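Local coordinates for aggregation suppressing protein (Salmonella enterica subsp. enterica serovar Typhimurium, PDB 4ZJ9), which probably acts as a small heat shock protein chaperone that suppresses the aggregation of unfolding proteins under stress, at residues A[43-47]-A[107-111]; A[66-71]-A[83-87]. All coordinates share one frame; numbering follows the deposited sequence.

Contact 1 of 2, residues A[43-47]-A[107-111]; sequences ATPAY and FQLSF
Thr44 and Phe107 mark the nearest backbone approach, with their CA atoms 5.9 Å apart, and the touching parts of 43-47 and 107-111 run at 45° to each other. The two segments are not paired as strands, and the contact is made by side chains within the alpha-crystallin beta sandwich: the loop before strand 47-51 of the four-stranded sheet packs on strand 107-112 of the three-stranded sheet. Phe107, Leu109 and Phe111, every second residue of that strand, turn toward the loop and supply the contact.

Pro45 rests its ring on Phe107. Its CG stands 3.5 Å from the centroid of the Phe107 ring and 11° off the ring normal, a CH-pi contact almost centred on the face. The first torsion of Phe107 sets its ring between its own N and carbonyl carbon, the rotation that offers this face to the proline. Leu109 fills the middle more loosely; its CD2 meets Thr44 CB at 4.3 Å, and its CD1 approaches the Tyr47 ring obliquely. Val61 of strand 56-62 touches both Pro45 and Leu109.

Beyond them Tyr47 and Phe111 form a T-shaped pair, centroids 5.2 Å apart and planes at 81°. Tyr47 also meets Tyr99 of the second subunit, so this ring belongs to the dimer interface too. Phe111 presents its edge to the tyrosine face, its CE2 lying 3.7 Å from Tyr47 CE2.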
ATOM      1  N   ALA A  43      14.095  -6.297   2.817  1.00 98.52           N
ATOM      2  CA  ALA A  43      13.130  -5.231   2.358  1.00 96.90           C
ATOM      3  C   ALA A  43      12.164  -4.865   3.490  1.00 82.45           C
ATOM      4  O   ALA A  43      11.240  -5.626   3.826  1.00 89.60           O
ATOM      5  CB  ALA A  43      12.363  -5.681   1.114  1.00101.14           C
ATOM      6  N   THR A  44      12.411  -3.703   4.098  1.00 65.70           N
ATOM      7  CA  THR A  44      11.562  -3.192   5.182  1.00 51.99           C
ATOM      8  C   THR A  44      10.595  -2.130   4.641  1.00 50.02           C
ATOM      9  O   THR A  44      10.921  -1.379   3.701  1.00 43.89           O
ATOM     10  CB  THR A  44      12.381  -2.579   6.338  1.00 56.16           C
ATOM     11  OG1 THR A  44      13.128  -1.441   5.882  1.00 50.36           O
ATOM     12  CG2 THR A  44      13.344  -3.606   6.945  1.00 69.82           C
ATOM     13  N   PRO A  45       9.401  -2.052   5.219  1.00 49.68           N
ATOM     14  CA  PRO A  45       8.464  -1.097   4.672  1.00 44.17           C
ATOM     15  C   PRO A  45       8.930   0.304   4.750  1.00 42.85           C
ATOM     16  O   PRO A  45       9.522   0.747   5.763  1.00 41.81           O
ATOM     17  CB  PRO A  45       7.200  -1.306   5.533  1.00 46.28           C
ATOM     18  CG  PRO A  45       7.369  -2.609   6.189  1.00 49.44           C
ATOM     19  CD  PRO A  45       8.851  -2.737   6.405  1.00 46.54           C
ATOM     20  N   ALA A  46       8.636   1.062   3.699  1.00 37.01           N
ATOM     21  CA  ALA A  46       8.850   2.482   3.730  1.00 35.64           C
ATOM     22  C   ALA A  46       8.023   3.104   4.847  1.00 31.47           C
ATOM     23  O   ALA A  46       6.950   2.614   5.171  1.00 40.80           O
ATOM     24  CB  ALA A  46       8.461   3.065   2.359  1.00 41.92           C
ATOM     25  N   TYR A  47       8.493   4.164   5.434  1.00 34.81           N
ATOM     26  CA  TYR A  47       7.717   4.888   6.393  1.00 36.17           C
ATOM     27  C   TYR A  47       7.999   6.400   6.311  1.00 35.74           C
ATOM     28  O   TYR A  47       9.000   6.875   5.716  1.00 36.81           O
ATOM     29  CB  TYR A  47       7.915   4.330   7.829  1.00 34.90           C
ATOM     30  CG  TYR A  47       9.304   4.603   8.413  1.00 37.37           C
ATOM     31  CD1 TYR A  47      10.349   3.719   8.222  1.00 38.52           C
ATOM     32  CD2 TYR A  47       9.558   5.762   9.183  1.00 39.07           C
ATOM     33  CE1 TYR A  47      11.625   3.989   8.710  1.00 40.94           C
ATOM     34  CE2 TYR A  47      10.817   6.021   9.715  1.00 41.80           C
ATOM     35  CZ  TYR A  47      11.853   5.149   9.453  1.00 45.79           C
ATOM     36  OH  TYR A  47      13.091   5.404  10.004  1.00 53.01           O
ATOM     37  N   PHE A 107       8.379  -8.106   8.757  1.00 54.20           N
ATOM     38  CA  PHE A 107       9.263  -7.010   9.115  1.00 48.83           C
ATOM     39  C   PHE A 107       9.123  -6.652  10.582  1.00 50.33           C
ATOM     40  O   PHE A 107       8.203  -7.107  11.255  1.00 44.84           O
ATOM     41  CB  PHE A 107       8.933  -5.781   8.283  1.00 49.67           C
ATOM     42  CG  PHE A 107       7.554  -5.236   8.536  1.00 47.15           C
ATOM     43  CD1 PHE A 107       6.464  -5.666   7.785  1.00 45.86           C
ATOM     44  CD2 PHE A 107       7.354  -4.261   9.499  1.00 45.31           C
ATOM     45  CE1 PHE A 107       5.205  -5.128   8.009  1.00 41.98           C
ATOM     46  CE2 PHE A 107       6.105  -3.716   9.712  1.00 41.71           C
ATOM     47  CZ  PHE A 107       5.021  -4.192   8.998  1.00 42.71           C
ATOM     48  N   GLN A 108      10.056  -5.857  11.068  1.00 50.56           N
ATOM     49  CA  GLN A 108       9.976  -5.294  12.371  1.00 57.29           C
ATOM     50  C   GLN A 108      10.680  -3.956  12.356  1.00 55.82           C
ATOM     51  O   GLN A 108      11.879  -3.843  12.026  1.00 58.33           O
ATOM     52  CB  GLN A 108      10.560  -6.206  13.441  1.00 64.15           C
ATOM     53  CG  GLN A 108      10.032  -5.815  14.814  1.00 74.59           C
ATOM     54  CD  GLN A 108      11.056  -5.934  15.905  1.00 76.46           C
ATOM     55  OE1 GLN A 108      12.056  -5.206  15.903  1.00 79.06           O
ATOM     56  NE2 GLN A 108      10.820  -6.850  16.840  1.00 78.80           N
ATOM     57  N   LEU A 109       9.887  -2.939  12.682  1.00 45.11           N
ATOM     58  CA  LEU A 109      10.346  -1.598  12.828  1.00 48.21           C
ATOM     59  C   LEU A 109      10.366  -1.304  14.323  1.00 46.72           C
ATOM     60  O   LEU A 109       9.550  -1.802  15.032  1.00 46.43           O
ATOM     61  CB  LEU A 109       9.436  -0.650  12.062  1.00 48.20           C
ATOM     62  CG  LEU A 109       9.375  -0.899  10.562  1.00 52.49           C
ATOM     63  CD1 LEU A 109       8.463   0.140   9.985  1.00 53.15           C
ATOM     64  CD2 LEU A 109      10.749  -0.762   9.901  1.00 51.91           C
ATOM     65  N   SER A 110      11.344  -0.526  14.780  1.00 49.08           N
ATOM     66  CA  SER A 110      11.524  -0.182  16.215  1.00 47.80           C
ATOM     67  C   SER A 110      11.784   1.280  16.350  1.00 45.68           C
ATOM     68  O   SER A 110      12.588   1.858  15.586  1.00 48.70           O
ATOM     69  CB  SER A 110      12.678  -0.979  16.788  1.00 53.80           C
ATOM     70  OG  SER A 110      12.219  -2.286  17.114  1.00 58.67           O
ATOM     71  N   PHE A 111      11.045   1.935  17.220  1.00 45.18           N
ATOM     72  CA  PHE A 111      11.250   3.392  17.446  1.00 46.97           C
ATOM     73  C   PHE A 111      11.298   3.676  18.907  1.00 50.22           C
ATOM     74  O   PHE A 111      10.368   3.335  19.641  1.00 49.91           O
ATOM     75  CB  PHE A 111      10.149   4.243  16.767  1.00 51.48           C
ATOM     76  CG  PHE A 111       9.961   3.935  15.303  1.00 50.83           C
ATOM     77  CD1 PHE A 111       9.165   2.859  14.908  1.00 49.37           C
ATOM     78  CD2 PHE A 111      10.624   4.689  14.330  1.00 57.27           C
ATOM     79  CE1 PHE A 111       9.012   2.547  13.569  1.00 55.39           C
ATOM     80  CE2 PHE A 111      10.472   4.387  12.986  1.00 59.61           C
ATOM     81  CZ  PHE A 111       9.674   3.301  12.600  1.00 57.08           C
TER

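Contact 2 of 2, residues A[66-71]-A[83-87]; sequences WKEEEL and TGKHT
Leu71 and Gly84 form an antiparallel, non-hydrogen-bonded bridge with their CA atoms 4.7 Å apart, the point where strands 71-76 and 79-84 reach the end of their hairpin ladder. Backbone bonding goes on just past it: Lys85 N donates to Glu70 O at 2.8 Å, with the donor in the carbonyl plane. The same oxygen receives a CA-H...O contact from Gly84 CA, and a second such contact joins Leu71 CA to Thr83 O.

Polar side-chain bonding centres on the carboxylate of Glu70, the last residue of the 3-10 turn 68-70. OE1 turns back within its own segment and takes the N-H of Lys67 on its anti lone pair, at 2.7 Å and nearly straight (171°). OE2 faces the other way and accepts twice from Thr87: the backbone N at 3.3 Å on the anti lone pair, and OG1 at 3.2 Å from above the carboxylate plane, 42° out of it. Since Lys104 also makes a salt bridge to OE1, the buried group is held from several directions, and its negative charge is probably stabilised.

Apolar packing comes from Trp66. The far corner of its six-membered ring reaches the other segment, CZ3 lying 3.5 Å from Gly84 CA while CH2 meets His86 CB at 3.7 Å. Gly84, having no side chain, lets the indole come this close to the backbone. Lys104 makes a cation-pi contact with the same indole.

Together these bonds tie a 3-10 turn to the exit of a beta-hairpin, the turn leading into its first strand and 85-87 leaving its second, at the end of the hairpin 71-76/79-84 in the three-stranded sheet of the alpha-crystallin sandwich.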
ATOM      1  N   TRP A  66      -1.495  -5.818   3.655  1.00 34.46           N
ATOM      2  CA  TRP A  66      -1.422  -6.370   5.034  1.00 36.52           C
ATOM      3  C   TRP A  66      -2.779  -6.288   5.711  1.00 36.07           C
ATOM      4  O   TRP A  66      -3.480  -5.263   5.546  1.00 35.85           O
ATOM      5  CB  TRP A  66      -0.359  -5.625   5.857  1.00 34.71           C
ATOM      6  CG  TRP A  66       1.016  -5.972   5.462  1.00 32.10           C
ATOM      7  CD1 TRP A  66       1.728  -5.467   4.437  1.00 34.57           C
ATOM      8  CD2 TRP A  66       1.843  -6.931   6.107  1.00 30.42           C
ATOM      9  NE1 TRP A  66       2.950  -6.031   4.390  1.00 35.41           N
ATOM     10  CE2 TRP A  66       3.059  -6.939   5.427  1.00 33.62           C
ATOM     11  CE3 TRP A  66       1.645  -7.796   7.175  1.00 36.34           C
ATOM     12  CZ2 TRP A  66       4.092  -7.767   5.768  1.00 37.44           C
ATOM     13  CZ3 TRP A  66       2.685  -8.640   7.530  1.00 42.53           C
ATOM     14  CH2 TRP A  66       3.910  -8.608   6.828  1.00 37.51           C
ATOM     15  N   LYS A  67      -3.146  -7.364   6.430  1.00 37.92           N
ATOM     16  CA  LYS A  67      -4.379  -7.435   7.221  1.00 39.04           C
ATOM     17  C   LYS A  67      -4.114  -7.082   8.703  1.00 37.27           C
ATOM     18  O   LYS A  67      -2.988  -7.161   9.194  1.00 40.33           O
ATOM     19  CB  LYS A  67      -5.032  -8.815   7.127  1.00 47.16           C
ATOM     20  CG  LYS A  67      -5.597  -9.194   5.749  1.00 53.01           C
ATOM     21  CD  LYS A  67      -6.081 -10.637   5.740  1.00 63.35           C
ATOM     22  N   GLU A  68      -5.174  -6.683   9.404  1.00 42.00           N
ATOM     23  CA  GLU A  68      -5.018  -6.205  10.777  1.00 47.12           C
ATOM     24  C   GLU A  68      -4.479  -7.333  11.616  1.00 45.71           C
ATOM     25  O   GLU A  68      -3.592  -7.146  12.432  1.00 46.62           O
ATOM     26  CB  GLU A  68      -6.295  -5.578  11.378  1.00 49.48           C
ATOM     27  CG  GLU A  68      -7.427  -6.530  11.759  1.00 59.65           C
ATOM     28  CD  GLU A  68      -8.761  -5.811  12.145  1.00 64.20           C
ATOM     29  OE1 GLU A  68      -8.777  -4.587  12.410  1.00 58.50           O
ATOM     30  OE2 GLU A  68      -9.826  -6.474  12.168  1.00 71.25           O
ATOM     31  N   GLU A  69      -4.926  -8.535  11.360  1.00 48.83           N
ATOM     32  CA  GLU A  69      -4.396  -9.683  12.149  1.00 54.59           C
ATOM     33  C   GLU A  69      -2.896 -10.007  11.937  1.00 50.03           C
ATOM     34  O   GLU A  69      -2.313 -10.738  12.715  1.00 49.57           O
ATOM     35  CB  GLU A  69      -5.229 -10.967  11.922  1.00 63.55           C
ATOM     36  CG  GLU A  69      -5.275 -11.450  10.487  1.00 65.96           C
ATOM     37  CD  GLU A  69      -6.422 -10.835   9.706  1.00 73.30           C
ATOM     38  OE1 GLU A  69      -6.961  -9.750  10.103  1.00 68.28           O
ATOM     39  OE2 GLU A  69      -6.776 -11.449   8.679  1.00 86.30           O
ATOM     40  N   GLU A  70      -2.284  -9.497  10.864  1.00 41.67           N
ATOM     41  CA  GLU A  70      -0.851  -9.762  10.593  1.00 39.20           C
ATOM     42  C   GLU A  70       0.070  -8.706  11.211  1.00 42.01           C
ATOM     43  O   GLU A  70       1.344  -8.846  11.149  1.00 41.41           O
ATOM     44  CB  GLU A  70      -0.616  -9.717   9.084  1.00 41.63           C
ATOM     45  CG  GLU A  70      -1.471 -10.683   8.269  1.00 45.40           C
ATOM     46  CD  GLU A  70      -1.159 -10.594   6.771  1.00 52.40           C
ATOM     47  OE1 GLU A  70      -1.592  -9.588   6.153  1.00 47.05           O
ATOM     48  OE2 GLU A  70      -0.480 -11.491   6.193  1.00 52.16           O
ATOM     49  N   LEU A  71      -0.541  -7.685  11.833  1.00 50.22           N
ATOM     50  CA  LEU A  71       0.188  -6.526  12.318  1.00 44.66           C
ATOM     51  C   LEU A  71       0.087  -6.394  13.807  1.00 49.94           C
ATOM     52  O   LEU A  71      -0.993  -6.569  14.364  1.00 49.10           O
ATOM     53  CB  LEU A  71      -0.289  -5.231  11.616  1.00 43.19           C
ATOM     54  CG  LEU A  71      -0.062  -5.147  10.106  1.00 44.17           C
ATOM     55  CD1 LEU A  71      -0.816  -3.970   9.466  1.00 42.57           C
ATOM     56  CD2 LEU A  71       1.426  -5.079   9.795  1.00 44.40           C
ATOM     57  N   THR A  83       5.384  -4.994  14.215  1.00 44.41           N
ATOM     58  CA  THR A  83       5.767  -6.276  13.629  1.00 48.56           C
ATOM     59  C   THR A  83       4.729  -6.752  12.658  1.00 47.20           C
ATOM     60  O   THR A  83       3.559  -6.824  12.976  1.00 47.19           O
ATOM     61  CB  THR A  83       5.873  -7.359  14.714  1.00 50.63           C
ATOM     62  OG1 THR A  83       6.718  -6.875  15.757  1.00 60.23           O
ATOM     63  CG2 THR A  83       6.439  -8.643  14.139  1.00 55.45           C
ATOM     64  N   GLY A  84       5.165  -7.118  11.481  1.00 46.85           N
ATOM     65  CA  GLY A  84       4.310  -7.720  10.502  1.00 43.65           C
ATOM     66  C   GLY A  84       4.758  -9.137  10.326  1.00 50.18           C
ATOM     67  O   GLY A  84       5.934  -9.406   9.977  1.00 50.67           O
ATOM     68  N   LYS A  85       3.823 -10.051  10.566  1.00 46.19           N
ATOM     69  CA  LYS A  85       4.112 -11.461  10.409  1.00 54.86           C
ATOM     70  C   LYS A  85       3.058 -12.036   9.507  1.00 57.37           C
ATOM     71  O   LYS A  85       1.899 -12.219   9.898  1.00 51.18           O
ATOM     72  CB  LYS A  85       4.245 -12.241  11.733  1.00 58.91           C
ATOM     73  CG  LYS A  85       5.685 -12.181  12.267  1.00 71.73           C
ATOM     74  CD  LYS A  85       5.794 -12.842  13.638  1.00 84.18           C
ATOM     75  CE  LYS A  85       6.916 -12.266  14.506  1.00 91.33           C
ATOM     76  NZ  LYS A  85       6.803 -12.729  15.922  1.00100.23           N
ATOM     77  N   HIS A  86       3.522 -12.267   8.283  1.00 68.23           N
ATOM     78  CA  HIS A  86       2.675 -12.601   7.178  1.00 85.82           C
ATOM     79  C   HIS A  86       2.348 -14.077   7.243  1.00 93.09           C
ATOM     80  O   HIS A  86       3.185 -14.972   7.491  1.00 88.49           O
ATOM     81  CB  HIS A  86       3.218 -12.102   5.799  1.00 88.00           C
ATOM     82  CG  HIS A  86       4.224 -13.005   5.172  1.00 99.18           C
ATOM     83  ND1 HIS A  86       5.436 -13.296   5.757  1.00107.66           N
ATOM     84  CD2 HIS A  86       4.196 -13.688   4.005  1.00107.48           C
ATOM     85  CE1 HIS A  86       6.109 -14.129   4.987  1.00111.95           C
ATOM     86  NE2 HIS A  86       5.379 -14.384   3.916  1.00112.48           N
ATOM     87  N   THR A  87       1.075 -14.267   6.984  1.00104.84           N
ATOM     88  CA  THR A  87       0.324 -15.424   7.362  1.00124.67           C
ATOM     89  C   THR A  87       0.924 -16.757   6.923  1.00130.82           C
ATOM     90  O   THR A  87       1.687 -16.857   5.935  1.00129.01           O
ATOM     91  CB  THR A  87      -1.113 -15.288   6.802  1.00125.25           C
ATOM     92  OG1 THR A  87      -1.749 -14.169   7.421  1.00126.36           O
ATOM     93  CG2 THR A  87      -1.970 -16.537   7.063  1.00127.58           C
TER

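In the fold
Both contacts meet on the three-stranded sheet, where strands 107-112 and 79-84 are neighbours: Phe107 N lies 3.0 Å from Gly84 O, a probable hydrogen bond. Their centres are 13 Å apart. Contact 1 joins the two sheets of the sandwich and is wholly apolar and aromatic; contact 2 works at the end of a hairpin within one sheet and relies on backbone bonds and a buried carboxylate. Each is partly buried, mixing buried residues with exposed ones. Phe107, a residue of contact 1, also meets Trp66 of contact 2 edge-to-face, with Phe107 CE1 3.6 Å from Trp66 CZ2. Both also touch the second subunit, contact 1 at Ala46 and Tyr47, contact 2 through Lys67 packing on Gln126 of that subunit.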